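Epsilon (Streptococcus pyogenes, PDB 1GVN) neutralizes the cognate zeta toxin as the antitoxin of a plasmid-borne type II toxin-antitoxin system that kills plasmid-free cells. Local coordinates at residues N48-A53 with H70-S75; N23-Y28 with Q82-E87; F9-I14 with E64-V69. One frame throughout, in Å; residues are numbered along the deposited sequence.

Overall arrangement
The three contacts hold together a chain whose only regular structure is helical, with helix 63-83 taking part in every one. Interactions 3 and 2 lie toward opposite ends of the pairing of helix 5-31 with helix 63-83, their centres about 24 Å apart. Between them, interaction 1 brings in helix 42-54, its centre about 15 Å from that of interaction 2 and 12 Å from that of interaction 3. Leu50 CD1 meets Val25 CG2 at 3.5 Å, joining 1 and 2; a probable hydrogen bond of 2.8 Å from His70 ND1 to Glu10 OE2 joins 1 and 3. All three touch the second subunit, and a chain of another protein also reaches each, for example at Lys51, Asn23 and Phe9, as befits an antitoxin.

Interaction 1 (N48-A53 with H70-S75); sequences NQLKLA and HEYWRS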
loop_
_atom_site.group_PDB
_atom_site.type_symbol
_atom_site.label_atom_id
_atom_site.label_comp_id
_atom_site.label_asym_id
_atom_site.label_seq_id
_atom_site.Cartn_x
_atom_site.Cartn_y
_atom_site.Cartn_z
ATOM N N ASN A 48 -4.602 -8.302 0.761
ATOM C CA ASN A 48 -5.799 -7.667 1.288
ATOM C C ASN A 48 -5.807 -6.163 1.074
ATOM O O ASN A 48 -6.859 -5.576 0.831
ATOM C CB ASN A 48 -5.978 -8.014 2.767
ATOM C CG ASN A 48 -6.352 -9.478 2.968
ATOM O OD1 ASN A 48 -6.936 -10.097 2.081
ATOM N ND2 ASN A 48 -6.030 -10.028 4.132
ATOM N N GLN A 49 -4.630 -5.549 1.159
ATOM C CA GLN A 49 -4.565 -4.118 0.889
ATOM C C GLN A 49 -4.869 -3.819 -0.576
ATOM O O GLN A 49 -5.536 -2.868 -0.905
ATOM C CB GLN A 49 -3.190 -3.562 1.265
ATOM C CG GLN A 49 -2.896 -3.589 2.756
ATOM C CD GLN A 49 -1.526 -3.034 3.088
ATOM O OE1 GLN A 49 -1.229 -1.875 2.800
ATOM N NE2 GLN A 49 -0.687 -3.861 3.701
ATOM N N LEU A 50 -4.385 -4.727 -1.431
ATOM C CA LEU A 50 -4.622 -4.578 -2.863
ATOM C C LEU A 50 -6.108 -4.764 -3.166
ATOM O O LEU A 50 -6.660 -4.082 -4.033
ATOM C CB LEU A 50 -3.776 -5.584 -3.658
ATOM C CG LEU A 50 -2.247 -5.459 -3.541
ATOM C CD1 LEU A 50 -1.573 -6.386 -4.558
ATOM C CD2 LEU A 50 -1.816 -4.024 -3.796
ATOM N N LYS A 51 -6.758 -5.682 -2.453
ATOM C CA LYS A 51 -8.192 -5.903 -2.643
ATOM C C LYS A 51 -8.935 -4.615 -2.275
ATOM O O LYS A 51 -9.881 -4.201 -2.947
ATOM C CB LYS A 51 -8.687 -7.051 -1.748
ATOM C CG LYS A 51 -8.220 -8.442 -2.194
ATOM C CD LYS A 51 -8.686 -9.531 -1.216
ATOM C CE LYS A 51 -8.439 -10.938 -1.769
ATOM N NZ LYS A 51 -9.451 -11.318 -2.799
ATOM N N LEU A 52 -8.489 -3.981 -1.198
ATOM C CA LEU A 52 -9.106 -2.745 -0.734
ATOM C C LEU A 52 -8.918 -1.653 -1.790
ATOM O O LEU A 52 -9.835 -0.885 -2.087
ATOM C CB LEU A 52 -8.467 -2.335 0.597
ATOM C CG LEU A 52 -9.206 -1.344 1.495
ATOM C CD1 LEU A 52 -8.468 -1.216 2.819
ATOM C CD2 LEU A 52 -9.312 -0.002 0.806
ATOM N N ALA A 53 -7.726 -1.599 -2.366
ATOM C CA ALA A 53 -7.415 -0.609 -3.390
ATOM C C ALA A 53 -8.317 -0.753 -4.616
ATOM O O ALA A 53 -8.751 0.241 -5.200
ATOM C CB ALA A 53 -5.947 -0.741 -3.800
ATOM N N HIS A 70 -2.421 5.848 -10.071
ATOM C CA HIS A 70 -1.463 5.260 -10.991
ATOM C C HIS A 70 -0.116 5.079 -10.280
ATOM O O HIS A 70 0.533 4.043 -10.422
ATOM C CB HIS A 70 -1.315 6.155 -12.226
ATOM C CG HIS A 70 -0.558 5.521 -13.352
ATOM N ND1 HIS A 70 -0.498 6.078 -14.612
ATOM C CD2 HIS A 70 0.181 4.388 -13.406
ATOM C CE1 HIS A 70 0.247 5.314 -15.392
ATOM N NE2 HIS A 70 0.672 4.285 -14.684
ATOM N N GLU A 71 0.296 6.078 -9.505
ATOM C CA GLU A 71 1.562 5.981 -8.780
ATOM C C GLU A 71 1.469 4.886 -7.716
ATOM O O GLU A 71 2.435 4.163 -7.473
ATOM C CB GLU A 71 1.911 7.319 -8.127
ATOM C CG GLU A 71 3.180 7.296 -7.268
ATOM C CD GLU A 71 4.372 6.670 -7.976
ATOM O OE1 GLU A 71 4.423 6.716 -9.224
ATOM O OE2 GLU A 71 5.267 6.142 -7.286
ATOM N N TYR A 72 0.306 4.772 -7.082
ATOM C CA TYR A 72 0.087 3.742 -6.069
ATOM C C TYR A 72 0.451 2.381 -6.651
ATOM O O TYR A 72 1.198 1.604 -6.050
ATOM C CB TYR A 72 -1.384 3.710 -5.646
ATOM C CG TYR A 72 -1.743 2.519 -4.779
ATOM C CD1 TYR A 72 -1.561 2.557 -3.399
ATOM C CD2 TYR A 72 -2.231 1.340 -5.347
ATOM C CE1 TYR A 72 -1.858 1.447 -2.599
ATOM C CE2 TYR A 72 -2.531 0.225 -4.556
ATOM C CZ TYR A 72 -2.343 0.285 -3.187
ATOM O OH TYR A 72 -2.650 -0.810 -2.402
ATOM N N TRP A 73 -0.090 2.093 -7.827
ATOM C CA TRP A 73 0.169 0.818 -8.465
ATOM C C TRP A 73 1.605 0.666 -8.921
ATOM O O TRP A 73 2.126 -0.446 -8.954
ATOM C CB TRP A 73 -0.816 0.596 -9.613
ATOM C CG TRP A 73 -2.181 0.327 -9.077
ATOM C CD1 TRP A 73 -3.246 1.182 -9.064
ATOM C CD2 TRP A 73 -2.601 -0.848 -8.380
ATOM N NE1 TRP A 73 -4.304 0.610 -8.393
ATOM C CE2 TRP A 73 -3.934 -0.636 -7.965
ATOM C CE3 TRP A 73 -1.976 -2.063 -8.063
ATOM C CZ2 TRP A 73 -4.656 -1.595 -7.247
ATOM C CZ3 TRP A 73 -2.694 -3.014 -7.351
ATOM C CH2 TRP A 73 -4.023 -2.773 -6.951
ATOM N N ARG A 74 2.257 1.774 -9.260
ATOM C CA ARG A 74 3.657 1.690 -9.651
ATOM C C ARG A 74 4.439 1.295 -8.400
ATOM O O ARG A 74 5.295 0.411 -8.449
ATOM C CB ARG A 74 4.199 3.033 -10.159
ATOM C CG ARG A 74 3.590 3.552 -11.457
ATOM C CD ARG A 74 4.476 4.663 -12.041
ATOM N NE ARG A 74 3.823 5.412 -13.110
ATOM C CZ ARG A 74 3.107 6.516 -12.919
ATOM N NH1 ARG A 74 2.952 7.005 -11.694
ATOM N NH2 ARG A 74 2.543 7.130 -13.951
ATOM N N SER A 75 4.143 1.942 -7.275
ATOM C CA SER A 75 4.867 1.628 -6.043
ATOM C C SER A 75 4.612 0.204 -5.570
ATOM O O SER A 75 5.532 -0.460 -5.095
ATOM C CB SER A 75 4.527 2.614 -4.916
ATOM O OG SER A 75 3.177 2.500 -4.505
HETATM O O HOH W 1 -6.914 1.394 -7.634
#
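Leu50 and Ala53 pack against Tyr72 and Trp73 in a buried aromatic-aliphatic contact between antiparallel members of the helical bundle, close to the centre of the chain. The helices here, 42-54 and 63-83, run at 162° to each other with their local axes coming no closer than 12.3 Å, a gap that the two large aromatic side chains span. Tyr72 has CG anti to the backbone N (chi1 170°), which sends its ring across to helix 42-54; Trp73 has CG anti to its carbonyl carbon instead (chi1 -71°), and the indole swings over from the flank of its helix. The rings lie next to each other, Tyr72 CD2 standing 3.6 Å above one face of the indole, off its centre. Ala53 presents its methyl group to both: CB is 3.6 Å from Tyr72 CE2 and 3.8 Å from Trp73 CZ2. One turn earlier, Leu50 uses a single branch, CD2, to meet Trp73 CZ3 at 3.8 Å and the phenol oxygen of Tyr72. That hydroxyl is hydrogen-bonded to Gln49 of the second subunit, and OE1 of this chain's Gln49, whose NE2 binds Asn45 OD1, makes the same bond to Tyr72 of that subunit, so the packing leads directly into the dimer interface. Leu50 also leans on Val25, and Trp73 on Leu17 and Ser18, all of helix 5-31. The indole N-H is satisfied by a water that lies in the ring plane, 2.8 Å from Trp73 NE1, and donates in turn to the backbone oxygen of Ala53.

Interaction 2 (N23-Y28 with Q82-E87); sequences NRVLNY and QVLNKE
Leu84 lays a methyl group over the face of the Tyr28 ring from the centre of an inverse gamma turn, at the place where helix 63-83 gives out and the chain folds down along helix 5-31 of the bundle. Its backbone is the first beyond that helix to leave helical geometry, and the turn aims the side chain at helix 5-31. Leu84 CD2 sits 3.5 Å from the centroid of the Tyr28 ring, 16° off the normal, a well-formed CH-pi contact. The other branch goes past the ring: Leu84 CD1 reaches Arg24 CG at 3.5 Å, touching the aliphatic part of an arginine whose guanidinium binds Asn77 and Ser80 on helix 63-83. Tyr28 meets Leu84 because its CG is anti to the backbone N (chi1 -179°), which stretches the ring out from helix 5-31 until it slides past the leucine, one face turned to it, and arrives at Lys86. The hydroxyl's stronger partner is Glu43 OE2 of helix 42-54; a bent, weak hydrogen bond from the backbone N-H is added, Lys86 N lying 3.1 Å from Tyr28 OH. His32 stacks on the tyrosine ring. Lys86 also touches a crystal neighbour, so its placement may owe something to the lattice. Its side chain crosses that of Tyr28 at about a right angle, with Lys86 CE 3.3 Å from Tyr28 OH.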
loop_
_atom_site.group_PDB
_atom_site.type_symbol
_atom_site.label_atom_id
_atom_site.label_comp_id
_atom_site.label_asym_id
_atom_site.label_seq_id
_atom_site.Cartn_x
_atom_site.Cartn_y
_atom_site.Cartn_z
ATOM N N ASN A 23 -2.383 -9.846 -9.691
ATOM C CA ASN A 23 -2.194 -11.227 -10.118
ATOM C C ASN A 23 -0.888 -11.828 -9.624
ATOM O O ASN A 23 -0.852 -12.993 -9.253
ATOM C CB ASN A 23 -2.294 -11.344 -11.642
ATOM C CG ASN A 23 -3.725 -11.221 -12.132
ATOM O OD1 ASN A 23 -4.658 -11.582 -11.418
ATOM N ND2 ASN A 23 -3.907 -10.723 -13.354
ATOM N N ARG A 24 0.178 -11.034 -9.609
ATOM C CA ARG A 24 1.467 -11.512 -9.120
ATOM C C ARG A 24 1.300 -11.925 -7.662
ATOM O O ARG A 24 1.721 -13.006 -7.253
ATOM C CB ARG A 24 2.522 -10.402 -9.217
ATOM C CG ARG A 24 3.877 -10.754 -8.602
ATOM C CD ARG A 24 4.836 -9.567 -8.676
ATOM N NE ARG A 24 5.009 -9.118 -10.055
ATOM C CZ ARG A 24 4.834 -7.864 -10.466
ATOM N NH1 ARG A 24 4.482 -6.916 -9.606
ATOM N NH2 ARG A 24 4.988 -7.560 -11.747
ATOM N N VAL A 25 0.680 -11.052 -6.877
ATOM C CA VAL A 25 0.461 -11.324 -5.465
ATOM C C VAL A 25 -0.478 -12.508 -5.248
ATOM O O VAL A 25 -0.205 -13.378 -4.414
ATOM C CB VAL A 25 -0.102 -10.083 -4.747
ATOM C CG1 VAL A 25 -0.345 -10.396 -3.274
ATOM C CG2 VAL A 25 0.880 -8.926 -4.879
ATOM N N LEU A 26 -1.584 -12.543 -5.985
ATOM C CA LEU A 26 -2.531 -13.646 -5.856
ATOM C C LEU A 26 -1.832 -14.967 -6.177
ATOM O O LEU A 26 -1.952 -15.938 -5.428
ATOM C CB LEU A 26 -3.719 -13.463 -6.809
ATOM C CG LEU A 26 -4.739 -14.615 -6.781
ATOM C CD1 LEU A 26 -5.389 -14.725 -5.396
ATOM C CD2 LEU A 26 -5.801 -14.375 -7.844
ATOM N N ASN A 27 -1.103 -15.000 -7.291
ATOM C CA ASN A 27 -0.395 -16.215 -7.685
ATOM C C ASN A 27 0.534 -16.726 -6.596
ATOM O O ASN A 27 0.577 -17.924 -6.314
ATOM C CB ASN A 27 0.417 -15.986 -8.965
ATOM C CG ASN A 27 -0.302 -16.484 -10.200
ATOM O OD1 ASN A 27 -1.001 -17.497 -10.155
ATOM N ND2 ASN A 27 -0.124 -15.783 -11.318
ATOM N N TYR A 28 1.279 -15.812 -5.991
ATOM C CA TYR A 28 2.219 -16.169 -4.936
ATOM C C TYR A 28 1.493 -16.748 -3.728
ATOM O O TYR A 28 1.850 -17.819 -3.227
ATOM C CB TYR A 28 3.025 -14.931 -4.540
ATOM C CG TYR A 28 4.065 -15.166 -3.470
ATOM C CD1 TYR A 28 3.702 -15.278 -2.129
ATOM C CD2 TYR A 28 5.418 -15.239 -3.795
ATOM C CE1 TYR A 28 4.660 -15.449 -1.135
ATOM C CE2 TYR A 28 6.388 -15.407 -2.806
ATOM C CZ TYR A 28 5.997 -15.508 -1.479
ATOM O OH TYR A 28 6.949 -15.641 -0.493
ATOM N N GLN A 82 9.630 -7.183 -4.281
ATOM C CA GLN A 82 10.576 -7.354 -3.180
ATOM C C GLN A 82 10.092 -8.339 -2.114
ATOM O O GLN A 82 10.824 -9.246 -1.723
ATOM C CB GLN A 82 10.870 -6.003 -2.506
ATOM C CG GLN A 82 11.985 -6.073 -1.461
ATOM C CD GLN A 82 12.207 -4.767 -0.714
ATOM O OE1 GLN A 82 12.160 -3.684 -1.299
ATOM N NE2 GLN A 82 12.475 -4.869 0.586
ATOM N N VAL A 83 8.864 -8.161 -1.640
ATOM C CA VAL A 83 8.325 -9.030 -0.598
ATOM C C VAL A 83 8.080 -10.475 -1.002
ATOM O O VAL A 83 8.140 -11.373 -0.161
ATOM C CB VAL A 83 7.014 -8.477 -0.031
ATOM C CG1 VAL A 83 7.293 -7.235 0.764
ATOM C CG2 VAL A 83 6.040 -8.185 -1.157
ATOM N N LEU A 84 7.792 -10.702 -2.277
ATOM C CA LEU A 84 7.540 -12.055 -2.758
ATOM C C LEU A 84 8.887 -12.749 -2.897
ATOM O O LEU A 84 9.333 -13.078 -3.996
ATOM C CB LEU A 84 6.783 -11.994 -4.090
ATOM C CG LEU A 84 5.472 -11.206 -3.940
ATOM C CD1 LEU A 84 4.702 -11.181 -5.250
ATOM C CD2 LEU A 84 4.629 -11.841 -2.846
ATOM N N ASN A 85 9.518 -13.020 -1.738
ATOM C CA ASN A 85 10.875 -13.537 -1.600
ATOM C C ASN A 85 10.881 -15.061 -1.560
ATOM O O ASN A 85 11.821 -15.676 -2.172
ATOM C CB ASN A 85 11.537 -12.975 -0.341
ATOM C CG ASN A 85 12.976 -13.425 -0.190
ATOM O OD1 ASN A 85 13.663 -13.683 -1.177
ATOM N ND2 ASN A 85 13.439 -13.518 1.052
ATOM N N LYS A 86 10.025 -15.737 -0.828
ATOM C CA LYS A 86 10.068 -17.192 -0.724
ATOM C C LYS A 86 9.961 -17.896 -2.074
ATOM O O LYS A 86 9.230 -17.461 -2.964
ATOM C CB LYS A 86 8.979 -17.687 0.233
ATOM C CG LYS A 86 9.355 -17.497 1.696
ATOM C CD LYS A 86 8.221 -17.844 2.643
ATOM C CE LYS A 86 7.110 -16.816 2.566
ATOM N NZ LYS A 86 6.065 -17.060 3.590
ATOM N N GLU A 87 10.712 -18.983 -2.215
ATOM C CA GLU A 87 10.737 -19.764 -3.446
ATOM C C GLU A 87 9.733 -20.915 -3.377
ATOM O O GLU A 87 8.902 -20.964 -2.470
ATOM C CB GLU A 87 12.146 -20.325 -3.665
ATOM C CG GLU A 87 12.366 -20.992 -5.014
ATOM C CD GLU A 87 13.609 -21.860 -5.033
ATOM O OE1 GLU A 87 13.623 -22.898 -4.334
ATOM O OE2 GLU A 87 14.574 -21.503 -5.742
#

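Interaction 3 (F9-I14 with E64-V69); sequences FEIEII and EELQAV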
loop_
_atom_site.group_PDB
_atom_site.type_symbol
_atom_site.label_atom_id
_atom_site.label_comp_id
_atom_site.label_asym_id
_atom_site.label_seq_id
_atom_site.Cartn_x
_atom_site.Cartn_y
_atom_site.Cartn_z
ATOM N N PHE A 9 -7.838 7.203 -20.634
ATOM C CA PHE A 9 -6.569 6.549 -20.928
ATOM C C PHE A 9 -5.843 6.213 -19.622
ATOM O O PHE A 9 -5.286 5.121 -19.467
ATOM C CB PHE A 9 -5.693 7.455 -21.804
ATOM C CG PHE A 9 -4.394 6.821 -22.227
ATOM C CD1 PHE A 9 -3.275 6.877 -21.404
ATOM C CD2 PHE A 9 -4.296 6.154 -23.445
ATOM C CE1 PHE A 9 -2.073 6.280 -21.789
ATOM C CE2 PHE A 9 -3.098 5.552 -23.840
ATOM C CZ PHE A 9 -1.987 5.615 -23.011
ATOM N N GLU A 10 -5.859 7.154 -18.685
ATOM C CA GLU A 10 -5.217 6.943 -17.392
ATOM C C GLU A 10 -5.850 5.722 -16.726
ATOM O O GLU A 10 -5.156 4.873 -16.173
ATOM C CB GLU A 10 -5.414 8.167 -16.497
ATOM C CG GLU A 10 -4.496 8.208 -15.279
ATOM C CD GLU A 10 -3.043 8.448 -15.653
ATOM O OE1 GLU A 10 -2.782 8.826 -16.816
ATOM O OE2 GLU A 10 -2.162 8.273 -14.785
ATOM N N ILE A 11 -7.176 5.637 -16.787
ATOM C CA ILE A 11 -7.894 4.518 -16.191
ATOM C C ILE A 11 -7.551 3.191 -16.868
ATOM O O ILE A 11 -7.424 2.164 -16.201
ATOM C CB ILE A 11 -9.422 4.757 -16.240
ATOM C CG1 ILE A 11 -9.786 5.898 -15.278
ATOM C CG2 ILE A 11 -10.173 3.473 -15.886
ATOM C CD1 ILE A 11 -11.254 6.270 -15.258
ATOM N N GLU A 12 -7.392 3.209 -18.187
ATOM C CA GLU A 12 -7.056 1.990 -18.911
ATOM C C GLU A 12 -5.682 1.481 -18.479
ATOM O O GLU A 12 -5.474 0.276 -18.328
ATOM C CB GLU A 12 -7.069 2.245 -20.422
ATOM C CG GLU A 12 -6.901 0.985 -21.265
ATOM C CD GLU A 12 -5.476 0.780 -21.767
ATOM O OE1 GLU A 12 -4.529 0.846 -20.954
ATOM O OE2 GLU A 12 -5.304 0.541 -22.985
ATOM N N ILE A 13 -4.744 2.400 -18.283
ATOM C CA ILE A 13 -3.397 2.019 -17.863
ATOM C C ILE A 13 -3.443 1.474 -16.435
ATOM O O ILE A 13 -2.850 0.437 -16.142
ATOM C CB ILE A 13 -2.425 3.224 -17.933
ATOM C CG1 ILE A 13 -2.278 3.692 -19.386
ATOM C CG2 ILE A 13 -1.058 2.840 -17.366
ATOM C CD1 ILE A 13 -1.703 2.649 -20.331
ATOM N N ILE A 14 -4.155 2.170 -15.553
ATOM C CA ILE A 14 -4.282 1.724 -14.169
ATOM C C ILE A 14 -4.829 0.301 -14.115
ATOM O O ILE A 14 -4.276 -0.554 -13.432
ATOM C CB ILE A 14 -5.232 2.633 -13.352
ATOM C CG1 ILE A 14 -4.582 3.996 -13.122
ATOM C CG2 ILE A 14 -5.578 1.967 -12.006
ATOM C CD1 ILE A 14 -5.512 5.015 -12.516
ATOM N N GLU A 64 -6.179 14.249 -11.286
ATOM C CA GLU A 64 -5.125 14.271 -10.280
ATOM C C GLU A 64 -5.219 13.040 -9.383
ATOM O O GLU A 64 -4.207 12.440 -9.030
ATOM C CB GLU A 64 -5.225 15.537 -9.424
ATOM C CG GLU A 64 -4.907 16.836 -10.168
ATOM C CD GLU A 64 -5.892 17.147 -11.288
ATOM O OE1 GLU A 64 -7.114 17.216 -11.016
ATOM O OE2 GLU A 64 -5.441 17.330 -12.442
ATOM N N GLU A 65 -6.437 12.671 -9.008
ATOM C CA GLU A 65 -6.623 11.506 -8.158
ATOM C C GLU A 65 -6.240 10.237 -8.916
ATOM O O GLU A 65 -5.721 9.292 -8.328
ATOM C CB GLU A 65 -8.075 11.421 -7.680
ATOM C CG GLU A 65 -8.465 12.530 -6.714
ATOM C CD GLU A 65 -9.916 12.438 -6.282
ATOM O OE1 GLU A 65 -10.793 12.340 -7.167
ATOM O OE2 GLU A 65 -10.182 12.469 -5.061
ATOM N N LEU A 66 -6.487 10.221 -10.224
ATOM C CA LEU A 66 -6.149 9.060 -11.039
ATOM C C LEU A 66 -4.635 8.904 -11.167
ATOM O O LEU A 66 -4.112 7.785 -11.170
ATOM C CB LEU A 66 -6.775 9.181 -12.431
ATOM C CG LEU A 66 -8.300 9.061 -12.489
ATOM C CD1 LEU A 66 -8.776 9.311 -13.904
ATOM C CD2 LEU A 66 -8.731 7.671 -12.015
ATOM N N GLN A 67 -3.931 10.029 -11.263
ATOM C CA GLN A 67 -2.485 9.996 -11.393
ATOM C C GLN A 67 -1.881 9.495 -10.084
ATOM O O GLN A 67 -0.849 8.821 -10.085
ATOM C CB GLN A 67 -1.961 11.391 -11.753
ATOM C CG GLN A 67 -2.548 11.921 -13.062
ATOM C CD GLN A 67 -2.148 13.357 -13.351
ATOM O OE1 GLN A 67 -2.227 14.220 -12.477
ATOM N NE2 GLN A 67 -1.728 13.620 -14.581
ATOM N N ALA A 68 -2.535 9.812 -8.973
ATOM C CA ALA A 68 -2.071 9.347 -7.672
ATOM C C ALA A 68 -2.298 7.837 -7.613
ATOM O O ALA A 68 -1.430 7.092 -7.169
ATOM C CB ALA A 68 -2.839 10.036 -6.555
ATOM N N VAL A 69 -3.466 7.389 -8.067
ATOM C CA VAL A 69 -3.769 5.960 -8.065
ATOM C C VAL A 69 -2.760 5.236 -8.940
ATOM O O VAL A 69 -2.293 4.152 -8.600
ATOM C CB VAL A 69 -5.185 5.672 -8.609
ATOM C CG1 VAL A 69 -5.364 4.173 -8.835
ATOM C CG2 VAL A 69 -6.224 6.165 -7.622
HETATM O O HOH W 2 -1.550 11.688 -16.536
#
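Segments 9-14 of helix 5-31 and 64-69 of helix 63-83 run nearly parallel, their local axes 9.8 Å apart at closest approach and crossing at 19°, with Glu10 opposite Leu66 and Ile14 opposite Val69. Leu66 fills the middle of the seam. Its CD1 and CD2 both lie against Ile11, the closer approach being 3.8 Å from Leu66 CD1 to Ile11 CG1, while Leu66 CB lies 3.8 Å from Glu10 CG on the other flank. One turn on, Ile14 puts its CG1 branch anti to the carbonyl carbon (chi1 -70°), which carries CD1 across to helix 63-83. Ile14 CD1 settles between backbone and side chain, 3.4 Å from Leu66 O and 3.8 Å from Val69 CG1; Ile14 CG2 touches Val69 CG1 at 3.9 Å. The apolar seam is continued by Leu58, Phe59 and Tyr61 from the connection ahead of helix 63-83. Polar groups border it on the side of Glu10. A bend at chi2 (69°) folds the carboxylate back toward the second helix, where Glu10 OE2 makes a probable hydrogen bond with His70 ND1 and lies near the backbone of Gln67. The other oxygen meets Gln67 through water: a molecule 2.8 Å from Gln67 NE2 accepts its N-H and donates to Glu10 OE1 at 3.1 Å. The carboxylate and amide planes stand nearly perpendicular, and no direct hydrogen bond joins the two groups. Branched aliphatic side chains inside, a charged and solvated margin outside, and a small positive crossing angle together make this a typical parallel helix pair of an alpha-helical bundle.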